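PDB 6XXW: beta-glucuronidase, which probably hydrolyses beta-D-glucuronides as a family 2 glycoside hydrolase, releasing glucuronic acid from its conjugates. Local coordinates for residues Val413-Ala418 / Leu503-Ala508; Gly367-Asn372 / Val447-Ala452; Asn467-Trp472 / Gln528-Arg533; Gly536-Leu541 / Val545-Trp550. All coordinates share one frame; numbering follows the deposited sequence. Where two conformers were deposited one is given.

Overall arrangement
From the N terminus, the chain first reaches 367-372, in the loop after strand 358-362. It then passes 413-418 at the end of strand 408-415, and interaction 2 closes at 447-452. Interaction 1 opens inside that span and closes only at 503-508, so the two cross. Interaction 3 starts at 467-472, within the span of interaction 1, and ends on helix 524-538 at 528-533, crossing it in turn. Interaction 4 comes last, a short closure between the end of the same helix and strand 544-550. Interactions 1 and 2 gather around the mouth of the TIM barrel, interaction 3 leads from there to the outer helix, and interaction 4 joins that helix to the barrel wall.

Interaction 1 (Val413-Ala418 / Leu503-Ala508); sequences VANEAA and LSEFGA. With TRS (2-amino-2-hydroxymethyl-propane-1,3-diol), chain B.
Glu416 and Glu505 face each other across the active-site pocket of the TIM barrel, at the ends of its fourth and seventh strands. In family 2 and clan GH-A these positions carry the acid/base, preceded by an asparagine, and the nucleophile; Glu416, after Asn415, and Glu505 probably fill these roles. A Tris molecule, probably from the crystallisation liquor, bridges them. Glu505 uses both carboxylate oxygens, OE1 taking the Tris amine N at 2.7 Å and OE2 the hydroxyl O1 at 2.7 Å. Its CG lies anti to the carbonyl carbon (chi1 -72°), and the extended chain carries the carboxylate to the ligand. Tyr469 OH and Arg338 also hold this carboxylate. Glu416 OE1 accepts Tris O2 in a very short bond of 2.5 Å, while OE2 is bonded to Asn467 ND2. A glutamine here would put an NH2 in place of one acceptor, so that either Tris O2 or Asn467 ND2 would probably lose its mate. Asn415 OD1 and Glu505 OE2, both acceptors, lie 3.5 Å apart, unbonded; Arg338 serves both. The Asn415 amide plane lies only 15° from the Glu505 carboxylate plane, and Asn415 ND2 donates to Tris O1 at 3.0 Å in a fairly straight bond.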
# COMPACT_ATOMS: atom_id res chain seq x y z
N VAL A 413 -13.62 -35.33 -5.07
CA VAL A 413 -13.20 -35.89 -6.36
C VAL A 413 -12.96 -34.82 -7.43
O VAL A 413 -12.29 -35.11 -8.43
CB VAL A 413 -14.20 -36.94 -6.89
CG1 VAL A 413 -14.32 -38.13 -5.92
CG2 VAL A 413 -15.56 -36.33 -7.17
N ALA A 414 -13.45 -33.59 -7.24
CA ALA A 414 -13.28 -32.54 -8.24
C ALA A 414 -13.70 -31.20 -7.66
O ALA A 414 -14.37 -31.12 -6.62
CB ALA A 414 -14.09 -32.83 -9.51
N ASN A 415 -13.31 -30.13 -8.36
CA ASN A 415 -13.70 -28.77 -8.00
C ASN A 415 -14.26 -28.06 -9.23
O ASN A 415 -13.52 -27.83 -10.20
CB ASN A 415 -12.52 -27.97 -7.45
CG ASN A 415 -12.91 -26.55 -7.07
OD1 ASN A 415 -13.42 -26.31 -5.97
ND2 ASN A 415 -12.67 -25.59 -7.98
N GLU A 416 -15.54 -27.69 -9.17
CA GLU A 416 -16.16 -26.84 -10.20
C GLU A 416 -16.01 -27.42 -11.60
O GLU A 416 -15.69 -26.71 -12.55
CB GLU A 416 -15.61 -25.41 -10.14
CG GLU A 416 -15.87 -24.68 -8.81
CD GLU A 416 -15.51 -23.20 -8.87
OE1 GLU A 416 -14.67 -22.81 -9.71
OE2 GLU A 416 -16.08 -22.42 -8.07
N ALA A 417 -16.23 -28.73 -11.73
CA ALA A 417 -16.35 -29.32 -13.05
C ALA A 417 -17.68 -28.94 -13.70
O ALA A 417 -18.61 -28.47 -13.04
CB ALA A 417 -16.22 -30.85 -12.97
N ALA A 418 -17.79 -29.19 -15.01
CA ALA A 418 -19.02 -28.90 -15.76
C ALA A 418 -20.02 -30.04 -15.57
O ALA A 418 -20.36 -30.78 -16.50
CB ALA A 418 -18.71 -28.65 -17.23
N LEU A 503 -20.75 -24.86 2.83
CA LEU A 503 -20.47 -23.74 1.93
C LEU A 503 -18.96 -23.75 1.76
O LEU A 503 -18.21 -23.19 2.57
CB LEU A 503 -20.98 -22.41 2.50
CG LEU A 503 -20.82 -21.19 1.58
CD1 LEU A 503 -21.63 -21.38 0.32
CD2 LEU A 503 -21.24 -19.89 2.28
N SER A 504 -18.49 -24.39 0.68
CA SER A 504 -17.08 -24.72 0.53
C SER A 504 -16.22 -23.58 -0.01
O SER A 504 -14.99 -23.66 0.08
CB SER A 504 -16.92 -25.95 -0.37
OG SER A 504 -17.71 -25.84 -1.54
N GLU A 505 -16.83 -22.53 -0.57
CA GLU A 505 -16.09 -21.34 -0.97
C GLU A 505 -17.03 -20.15 -0.95
O GLU A 505 -18.19 -20.25 -1.36
CB GLU A 505 -15.50 -21.44 -2.38
CG GLU A 505 -14.33 -22.37 -2.55
CD GLU A 505 -13.70 -22.26 -3.93
OE1 GLU A 505 -13.88 -21.20 -4.58
OE2 GLU A 505 -13.03 -23.23 -4.36
N PHE A 506 -16.50 -19.02 -0.52
CA PHE A 506 -17.13 -17.71 -0.67
C PHE A 506 -16.10 -16.69 -0.22
O PHE A 506 -15.28 -16.98 0.65
CB PHE A 506 -18.44 -17.58 0.13
CG PHE A 506 -18.29 -17.74 1.63
CD1 PHE A 506 -17.95 -18.96 2.19
CD2 PHE A 506 -18.54 -16.65 2.48
CE1 PHE A 506 -17.84 -19.11 3.56
CE2 PHE A 506 -18.43 -16.77 3.85
CZ PHE A 506 -18.08 -18.00 4.41
N GLY A 507 -16.13 -15.53 -0.85
CA GLY A 507 -15.16 -14.51 -0.53
C GLY A 507 -15.08 -13.47 -1.62
O GLY A 507 -15.80 -13.52 -2.62
N ALA A 508 -14.18 -12.51 -1.39
CA ALA A 508 -14.03 -11.33 -2.24
C ALA A 508 -12.55 -10.96 -2.28
O ALA A 508 -11.85 -11.11 -1.28
CB ALA A 508 -14.86 -10.16 -1.69
C TRS B . -12.20 -20.51 -7.62
C1 TRS B . -11.89 -22.00 -7.66
C2 TRS B . -13.60 -20.17 -8.13
C3 TRS B . -11.10 -19.77 -8.39
N TRS B . -12.12 -20.03 -6.24
O1 TRS B . -12.88 -22.75 -6.98
O2 TRS B . -13.76 -20.53 -9.49
O3 TRS B . -9.88 -19.76 -7.64

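Interaction 2 (Gly367-Asn372 / Val447-Ala452); sequences GLNLWN and VENTKA
The backbones of 367-372 and 447-452 stay well apart, the nearest CA atoms being those of Asn369 and Thr450 at 10.3 Å, so the gap between Trp371 and Asn449 is spanned by side chains. Behind this approach, the first segment bends in an inverse gamma turn centred on Leu368, with a weak bond from Asn369 N to Gly367 O. Asn449 carries most of the contact. Its CG sits between the backbone N and the carbonyl carbon (chi1 69°), which turns the amide towards the loop opposite. There ND2 comes up obliquely to the six-membered part of the Trp371 indole, 3.2 Å from CZ3 and 3.9 Å from CH2. Ring and amide planes stand 78° apart, so the amide is not stacked on the indole. Asn369 braces the tryptophan from its own segment, its CB lying 4.1 Å above one ring face and offset toward the rim. Asn449 OD1 makes a weak hydrogen bond to O3 of a second Tris, which Thr450 OG1 also bonds; the same threonine hydroxyl is paired with Thr419 OG1. The main chain of Asn449 and Thr450 is held too, both carbonyl oxygens accepting from the guanidinium of Arg468. The side chains of Trp371 and Asn449 also pack on Glu416. Loops after the third and fifth strands thus meet at the C-terminal mouth of the barrel, the end at which TIM-barrel glycosidases form their substrate pocket.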
# COMPACT_ATOMS: atom_id res chain seq x y z
N GLY A 367 -10.45 -27.26 -13.29
CA GLY A 367 -10.30 -26.78 -14.64
C GLY A 367 -11.10 -27.55 -15.67
O GLY A 367 -10.92 -27.31 -16.87
N LEU A 368 -11.97 -28.46 -15.24
CA LEU A 368 -12.82 -29.23 -16.15
C LEU A 368 -14.09 -28.44 -16.46
O LEU A 368 -15.22 -28.87 -16.25
CB LEU A 368 -13.14 -30.60 -15.55
CG LEU A 368 -12.05 -31.67 -15.65
CD1 LEU A 368 -10.89 -31.37 -14.73
CD2 LEU A 368 -12.64 -33.05 -15.32
N ASN A 369 -13.87 -27.25 -17.00
CA ASN A 369 -14.96 -26.31 -17.19
C ASN A 369 -14.48 -25.17 -18.07
O ASN A 369 -13.44 -24.56 -17.79
CB ASN A 369 -15.45 -25.78 -15.84
CG ASN A 369 -16.91 -25.36 -15.86
OD1 ASN A 369 -17.62 -25.52 -14.87
ND2 ASN A 369 -17.35 -24.80 -16.97
N LEU A 370 -15.19 -24.92 -19.15
CA LEU A 370 -14.97 -23.76 -20.00
C LEU A 370 -16.18 -22.87 -19.76
O LEU A 370 -17.25 -23.11 -20.32
CB LEU A 370 -14.84 -24.16 -21.47
CG LEU A 370 -13.88 -25.33 -21.68
CD1 LEU A 370 -13.99 -25.86 -23.09
CD2 LEU A 370 -12.49 -24.87 -21.39
N TRP A 371 -16.01 -21.89 -18.89
CA TRP A 371 -17.11 -21.06 -18.39
C TRP A 371 -17.98 -20.55 -19.53
O TRP A 371 -17.97 -19.36 -19.85
CB TRP A 371 -16.54 -19.91 -17.58
CG TRP A 371 -15.38 -20.32 -16.72
CD1 TRP A 371 -14.06 -20.03 -16.93
CD2 TRP A 371 -15.43 -21.11 -15.53
NE1 TRP A 371 -13.29 -20.57 -15.93
CE2 TRP A 371 -14.10 -21.24 -15.06
CE3 TRP A 371 -16.46 -21.71 -14.80
CZ2 TRP A 371 -13.79 -21.95 -13.89
CZ3 TRP A 371 -16.15 -22.41 -13.64
CH2 TRP A 371 -14.83 -22.53 -13.20
N ASN A 372 -18.77 -21.47 -20.12
CA ASN A 372 -19.44 -21.29 -21.40
C ASN A 372 -20.13 -22.60 -21.78
O ASN A 372 -19.46 -23.61 -22.02
CB ASN A 372 -18.43 -20.88 -22.48
CG ASN A 372 -19.09 -20.43 -23.77
OD1 ASN A 372 -20.01 -21.08 -24.27
ND2 ASN A 372 -18.62 -19.31 -24.30
N VAL A 447 -16.97 -30.65 -5.22
CA VAL A 447 -17.17 -29.23 -4.94
C VAL A 447 -17.76 -28.58 -6.18
O VAL A 447 -17.18 -28.65 -7.27
CB VAL A 447 -15.87 -28.55 -4.49
CG1 VAL A 447 -16.12 -27.05 -4.26
CG2 VAL A 447 -15.34 -29.19 -3.20
N GLU A 448 -18.93 -27.98 -6.02
CA GLU A 448 -19.79 -27.57 -7.12
C GLU A 448 -19.88 -26.05 -7.20
O GLU A 448 -20.00 -25.38 -6.18
CB GLU A 448 -21.21 -28.11 -6.95
CG GLU A 448 -21.33 -29.62 -6.97
CD GLU A 448 -21.66 -30.16 -8.36
OE1 GLU A 448 -21.29 -29.51 -9.37
OE2 GLU A 448 -22.29 -31.25 -8.44
N ASN A 449 -19.88 -25.52 -8.43
CA ASN A 449 -20.42 -24.18 -8.65
C ASN A 449 -21.59 -24.19 -9.63
O ASN A 449 -22.21 -23.14 -9.84
CB ASN A 449 -19.33 -23.20 -9.10
CG ASN A 449 -18.79 -23.49 -10.49
OD1 ASN A 449 -19.03 -24.56 -11.06
ND2 ASN A 449 -18.04 -22.53 -11.04
N THR A 450 -21.90 -25.35 -10.22
CA THR A 450 -23.13 -25.55 -10.99
C THR A 450 -24.35 -25.21 -10.14
O THR A 450 -24.32 -25.26 -8.90
CB THR A 450 -23.21 -27.03 -11.44
OG1 THR A 450 -22.05 -27.36 -12.22
CG2 THR A 450 -24.45 -27.34 -12.30
N LYS A 451 -25.44 -24.85 -10.81
CA LYS A 451 -26.72 -24.66 -10.14
C LYS A 451 -27.24 -25.98 -9.58
O LYS A 451 -27.02 -27.05 -10.16
CB LYS A 451 -27.74 -24.05 -11.12
CG LYS A 451 -29.19 -24.18 -10.71
CD LYS A 451 -29.73 -22.89 -10.09
CE LYS A 451 -31.08 -23.14 -9.46
NZ LYS A 451 -31.23 -24.58 -9.07
N ALA A 452 -27.91 -25.91 -8.43
CA ALA A 452 -28.37 -27.12 -7.74
C ALA A 452 -29.21 -28.02 -8.65
O ALA A 452 -29.01 -29.24 -8.69
CB ALA A 452 -29.18 -26.73 -6.50

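Interaction 3 (Asn467-Trp472 / Gln528-Arg533); sequences NRYYSW and QEMIKR
Met530 reaches from its helix to the loop 467-472 with a fully stretched side chain. From CB the chain leaves with CG anti to the backbone N (chi1 173°) and stays extended to the methyl. CG passes Ser471 OG at 4.2 Å, and SD runs alongside the same oxygen. The methyl CE does most of the touching: it lies 3.5 Å from Tyr470 O, 4.0 Å from Tyr469 CA and 4.1 Å from Trp472 CB. It also nears the Tyr469 ring obliquely. CE thus presses on a type II beta turn from Tyr469 to Trp472, closed by the bond Trp472 N to Tyr469 O (2.9 Å). Inside the turn Ser471 OG donates to Tyr470 O at 2.7 Å, in the carbonyl plane and on a lone pair. With an alanine in place of Ser471, Tyr470 O would probably lose this donor and the flank of Met530 its hydroxyl neighbour. Tyr469 OH is bonded to Glu505, and Trp472 packs on Ile561 of a second subunit. The contact seats the loop after the sixth barrel strand on the helix that follows the seventh, linking the active-site wall of the TIM barrel to its outer helical layer.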
# COMPACT_ATOMS: atom_id res chain seq x y z
N ASN A 467 -19.82 -23.76 -3.88
CA ASN A 467 -19.10 -22.50 -3.95
C ASN A 467 -20.07 -21.42 -4.40
O ASN A 467 -20.71 -21.56 -5.44
CB ASN A 467 -17.95 -22.58 -4.97
CG ASN A 467 -16.88 -23.62 -4.59
OD1 ASN A 467 -16.91 -24.19 -3.50
ND2 ASN A 467 -15.94 -23.84 -5.50
N ARG A 468 -20.17 -20.32 -3.64
CA ARG A 468 -21.09 -19.25 -4.01
C ARG A 468 -20.44 -17.89 -3.80
O ARG A 468 -19.77 -17.66 -2.78
CB ARG A 468 -22.41 -19.34 -3.21
CG ARG A 468 -23.34 -20.49 -3.67
CD ARG A 468 -23.73 -20.30 -5.13
NE ARG A 468 -24.60 -21.37 -5.67
CZ ARG A 468 -24.22 -22.23 -6.60
NH1 ARG A 468 -22.99 -22.20 -7.09
NH2 ARG A 468 -25.09 -23.14 -7.06
N TYR A 469 -20.65 -16.99 -4.77
CA TYR A 469 -19.97 -15.70 -4.86
C TYR A 469 -20.97 -14.59 -5.16
O TYR A 469 -20.67 -13.64 -5.89
CB TYR A 469 -18.87 -15.75 -5.92
CG TYR A 469 -17.66 -16.55 -5.46
CD1 TYR A 469 -16.70 -15.97 -4.62
CD2 TYR A 469 -17.49 -17.88 -5.83
CE1 TYR A 469 -15.59 -16.69 -4.18
CE2 TYR A 469 -16.39 -18.62 -5.40
CZ TYR A 469 -15.45 -18.02 -4.56
OH TYR A 469 -14.35 -18.73 -4.13
N TYR A 470 -22.17 -14.69 -4.60
CA TYR A 470 -23.18 -13.66 -4.80
C TYR A 470 -22.64 -12.32 -4.33
O TYR A 470 -22.03 -12.22 -3.27
CB TYR A 470 -24.45 -14.02 -4.04
CG TYR A 470 -25.10 -15.34 -4.46
CD1 TYR A 470 -25.55 -15.54 -5.75
CD2 TYR A 470 -25.27 -16.37 -3.54
CE1 TYR A 470 -26.16 -16.73 -6.13
CE2 TYR A 470 -25.88 -17.56 -3.90
CZ TYR A 470 -26.32 -17.73 -5.19
OH TYR A 470 -26.91 -18.91 -5.56
N SER A 471 -22.88 -11.28 -5.13
CA SER A 471 -22.44 -9.89 -4.95
C SER A 471 -20.97 -9.69 -5.35
O SER A 471 -20.51 -8.53 -5.36
CB SER A 471 -22.65 -9.36 -3.52
OG SER A 471 -21.52 -9.62 -2.70
N TRP A 472 -20.24 -10.75 -5.72
CA TRP A 472 -18.89 -10.61 -6.26
C TRP A 472 -18.88 -10.89 -7.76
O TRP A 472 -18.68 -9.97 -8.56
CB TRP A 472 -17.87 -11.51 -5.53
CG TRP A 472 -16.49 -11.18 -6.04
CD1 TRP A 472 -15.78 -11.86 -7.00
CD2 TRP A 472 -15.70 -10.04 -5.70
NE1 TRP A 472 -14.58 -11.23 -7.25
CE2 TRP A 472 -14.51 -10.10 -6.47
CE3 TRP A 472 -15.87 -8.98 -4.80
CZ2 TRP A 472 -13.50 -9.14 -6.37
CZ3 TRP A 472 -14.85 -8.01 -4.69
CH2 TRP A 472 -13.67 -8.11 -5.47
N GLN A 528 -14.98 -8.25 4.31
CA GLN A 528 -15.53 -8.59 5.63
C GLN A 528 -17.06 -8.57 5.62
O GLN A 528 -17.70 -9.45 6.20
CB GLN A 528 -14.99 -7.64 6.71
CG GLN A 528 -15.71 -7.75 8.07
CD GLN A 528 -14.94 -7.09 9.22
OE1 GLN A 528 -13.79 -7.44 9.49
NE2 GLN A 528 -15.58 -6.14 9.88
N GLU A 529 -17.67 -7.56 4.98
CA GLU A 529 -19.13 -7.47 5.00
C GLU A 529 -19.75 -8.63 4.23
O GLU A 529 -20.74 -9.22 4.67
CB GLU A 529 -19.59 -6.13 4.43
CG GLU A 529 -21.09 -5.87 4.57
CD GLU A 529 -21.54 -5.71 6.02
OE1 GLU A 529 -20.71 -5.30 6.88
OE2 GLU A 529 -22.72 -5.99 6.31
N MET A 530 -19.19 -8.95 3.06
CA MET A 530 -19.69 -10.08 2.30
C MET A 530 -19.63 -11.36 3.12
O MET A 530 -20.62 -12.09 3.25
CB MET A 530 -18.88 -10.23 1.01
CG MET A 530 -19.24 -11.48 0.23
SD MET A 530 -18.19 -11.69 -1.23
CE MET A 530 -18.93 -13.17 -1.95
N ILE A 531 -18.48 -11.63 3.74
CA ILE A 531 -18.32 -12.87 4.49
C ILE A 531 -19.27 -12.89 5.68
O ILE A 531 -19.92 -13.91 5.96
CB ILE A 531 -16.85 -13.05 4.90
CG1 ILE A 531 -16.02 -13.53 3.71
CG2 ILE A 531 -16.71 -13.99 6.08
CD1 ILE A 531 -14.52 -13.45 3.92
N LYS A 532 -19.42 -11.74 6.35
CA LYS A 532 -20.31 -11.64 7.51
C LYS A 532 -21.76 -11.94 7.13
O LYS A 532 -22.48 -12.63 7.87
CB LYS A 532 -20.20 -10.24 8.12
CG LYS A 532 -21.16 -9.96 9.25
CD LYS A 532 -20.87 -8.60 9.89
CE LYS A 532 -21.46 -7.46 9.07
NZ LYS A 532 -21.43 -6.15 9.81
N ARG A 533 -22.21 -11.44 5.98
CA ARG A 533 -23.60 -11.65 5.58
C ARG A 533 -23.84 -13.08 5.14
O ARG A 533 -24.91 -13.65 5.39
CB ARG A 533 -23.96 -10.67 4.46
CG ARG A 533 -23.97 -9.22 4.93
CD ARG A 533 -24.39 -8.30 3.80
NE ARG A 533 -25.84 -8.34 3.58
CZ ARG A 533 -26.56 -7.29 3.21
NH1 ARG A 533 -25.98 -6.11 3.02
NH2 ARG A 533 -27.87 -7.41 3.03

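Interaction 4 (Gly536-Leu541 / Val545-Trp550); sequences GVLDRL and VGEHIW
Leu538 and Glu547 are brought together by different first torsions: in Leu538 CG is anti to the carbonyl carbon (chi1 -53°), and in Glu547 CG stands between the backbone N and the carbonyl carbon (chi1 60°). The leucine branch CD1 does the touching. It rests 3.8 Å from Glu547 CB, at the root of the side chain, and 4.2 Å from Gly546 O on the strand backbone. The glutamate chain, extended beyond CG, crosses it obliquely, and OE2 passes 4.1 Å from the same CD1. This joins the C-terminal part of helix 524-538 to strand 544-550, the second half of a beta-alpha-beta unit that begins at strand 501-505. The strand is the eighth of the TIM barrel and closes it, pairing in parallel with strands 501-505 and 297-305. Leu538 therefore lies in the apolar layer between barrel and helices, where it also packs on Leu503 and on Leu490 of helix 482-497. Glu547, though buried, has partners for both carboxylate oxygens. OE2 accepts from Tyr300 OH and forms a salt bridge with Arg588, while OE1 takes the indole N-H of Trp589. Arg588 also pairs with Asp539, and by bonding both acids it probably offsets their like charges, whose oxygens Asp539 OD1 and Glu547 OE2 are 4.8 Å apart. A type I beta turn runs from Leu538 to Leu541, whose N bonds to Leu538 O at 3.1 Å. Leu538 O also accepts from Lys598 NZ at the C terminus of the chain.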
# COMPACT_ATOMS: atom_id res chain seq x y z
N GLY A 536 -24.18 -15.23 8.36
CA GLY A 536 -25.46 -15.00 9.01
C GLY A 536 -26.57 -15.84 8.41
O GLY A 536 -27.48 -16.27 9.13
N VAL A 537 -26.52 -16.07 7.10
CA VAL A 537 -27.48 -16.96 6.46
C VAL A 537 -27.27 -18.40 6.93
O VAL A 537 -28.22 -19.10 7.30
CB VAL A 537 -27.37 -16.85 4.93
CG1 VAL A 537 -28.19 -17.95 4.27
CG2 VAL A 537 -27.82 -15.49 4.45
N LEU A 538 -26.01 -18.86 6.92
CA LEU A 538 -25.73 -20.25 7.29
C LEU A 538 -26.22 -20.57 8.69
O LEU A 538 -26.67 -21.70 8.96
CB LEU A 538 -24.22 -20.53 7.20
CG LEU A 538 -23.52 -20.19 5.89
CD1 LEU A 538 -22.06 -20.64 5.97
CD2 LEU A 538 -24.23 -20.85 4.71
N ASP A 539 -26.15 -19.60 9.61
CA ASP A 539 -26.54 -19.87 10.98
C ASP A 539 -28.03 -20.19 11.10
O ASP A 539 -28.44 -20.79 12.09
CB ASP A 539 -26.20 -18.68 11.87
CG ASP A 539 -24.71 -18.54 12.11
OD1 ASP A 539 -23.97 -19.53 11.92
OD2 ASP A 539 -24.28 -17.44 12.47
N ARG A 540 -28.83 -19.81 10.11
CA ARG A 540 -30.26 -20.05 10.16
C ARG A 540 -30.66 -21.37 9.51
O ARG A 540 -31.85 -21.70 9.49
CB ARG A 540 -30.99 -18.89 9.49
CG ARG A 540 -30.71 -17.58 10.21
CD ARG A 540 -31.62 -16.47 9.76
NE ARG A 540 -31.13 -15.84 8.54
CZ ARG A 540 -31.69 -16.01 7.35
NH1 ARG A 540 -32.76 -16.80 7.24
NH2 ARG A 540 -31.19 -15.40 6.28
N LEU A 541 -29.70 -22.13 9.00
CA LEU A 541 -29.96 -23.34 8.24
C LEU A 541 -29.34 -24.54 8.96
O LEU A 541 -28.11 -24.69 8.99
CB LEU A 541 -29.39 -23.21 6.82
CG LEU A 541 -29.86 -21.97 6.03
CD1 LEU A 541 -29.17 -21.92 4.66
CD2 LEU A 541 -31.37 -21.98 5.86
N VAL A 545 -23.42 -27.67 7.61
CA VAL A 545 -22.50 -28.21 8.60
C VAL A 545 -21.10 -27.62 8.47
O VAL A 545 -20.17 -28.10 9.11
CB VAL A 545 -22.44 -29.75 8.54
CG1 VAL A 545 -23.83 -30.34 8.76
CG2 VAL A 545 -21.87 -30.21 7.19
N GLY A 546 -20.92 -26.60 7.64
CA GLY A 546 -19.59 -26.04 7.47
C GLY A 546 -19.49 -24.76 6.67
O GLY A 546 -20.31 -24.48 5.79
N GLU A 547 -18.46 -23.97 6.99
CA GLU A 547 -18.13 -22.74 6.26
C GLU A 547 -16.63 -22.73 5.98
O GLU A 547 -15.82 -22.79 6.90
CB GLU A 547 -18.55 -21.48 7.05
CG GLU A 547 -17.91 -21.29 8.44
CD GLU A 547 -18.69 -20.33 9.33
OE1 GLU A 547 -18.06 -19.41 9.91
OE2 GLU A 547 -19.92 -20.50 9.47
N HIS A 548 -16.27 -22.71 4.70
CA HIS A 548 -14.88 -22.57 4.28
C HIS A 548 -14.78 -21.31 3.43
O HIS A 548 -15.38 -21.23 2.35
CB HIS A 548 -14.40 -23.80 3.51
CG HIS A 548 -13.89 -24.91 4.39
ND1 HIS A 548 -13.23 -26.02 3.89
CD2 HIS A 548 -13.94 -25.08 5.74
CE1 HIS A 548 -12.89 -26.82 4.89
NE2 HIS A 548 -13.31 -26.28 6.02
N ILE A 549 -14.03 -20.34 3.91
CA ILE A 549 -13.81 -19.10 3.17
C ILE A 549 -12.72 -19.34 2.13
O ILE A 549 -11.73 -20.03 2.38
CB ILE A 549 -13.44 -17.96 4.14
CG1 ILE A 549 -14.66 -17.52 4.98
CG2 ILE A 549 -12.91 -16.73 3.39
CD1 ILE A 549 -15.04 -18.44 6.15
N TRP A 550 -12.92 -18.78 0.94
CA TRP A 550 -11.88 -18.71 -0.09
C TRP A 550 -11.24 -17.33 -0.01
O TRP A 550 -11.93 -16.34 -0.24
CB TRP A 550 -12.48 -18.91 -1.47
CG TRP A 550 -11.46 -19.06 -2.53
CD1 TRP A 550 -11.01 -18.10 -3.39
CD2 TRP A 550 -10.71 -20.23 -2.80
NE1 TRP A 550 -10.04 -18.63 -4.21
CE2 TRP A 550 -9.83 -19.94 -3.86
CE3 TRP A 550 -10.71 -21.53 -2.26
CZ2 TRP A 550 -8.96 -20.89 -4.41
CZ3 TRP A 550 -9.83 -22.48 -2.79
CH2 TRP A 550 -8.97 -22.15 -3.85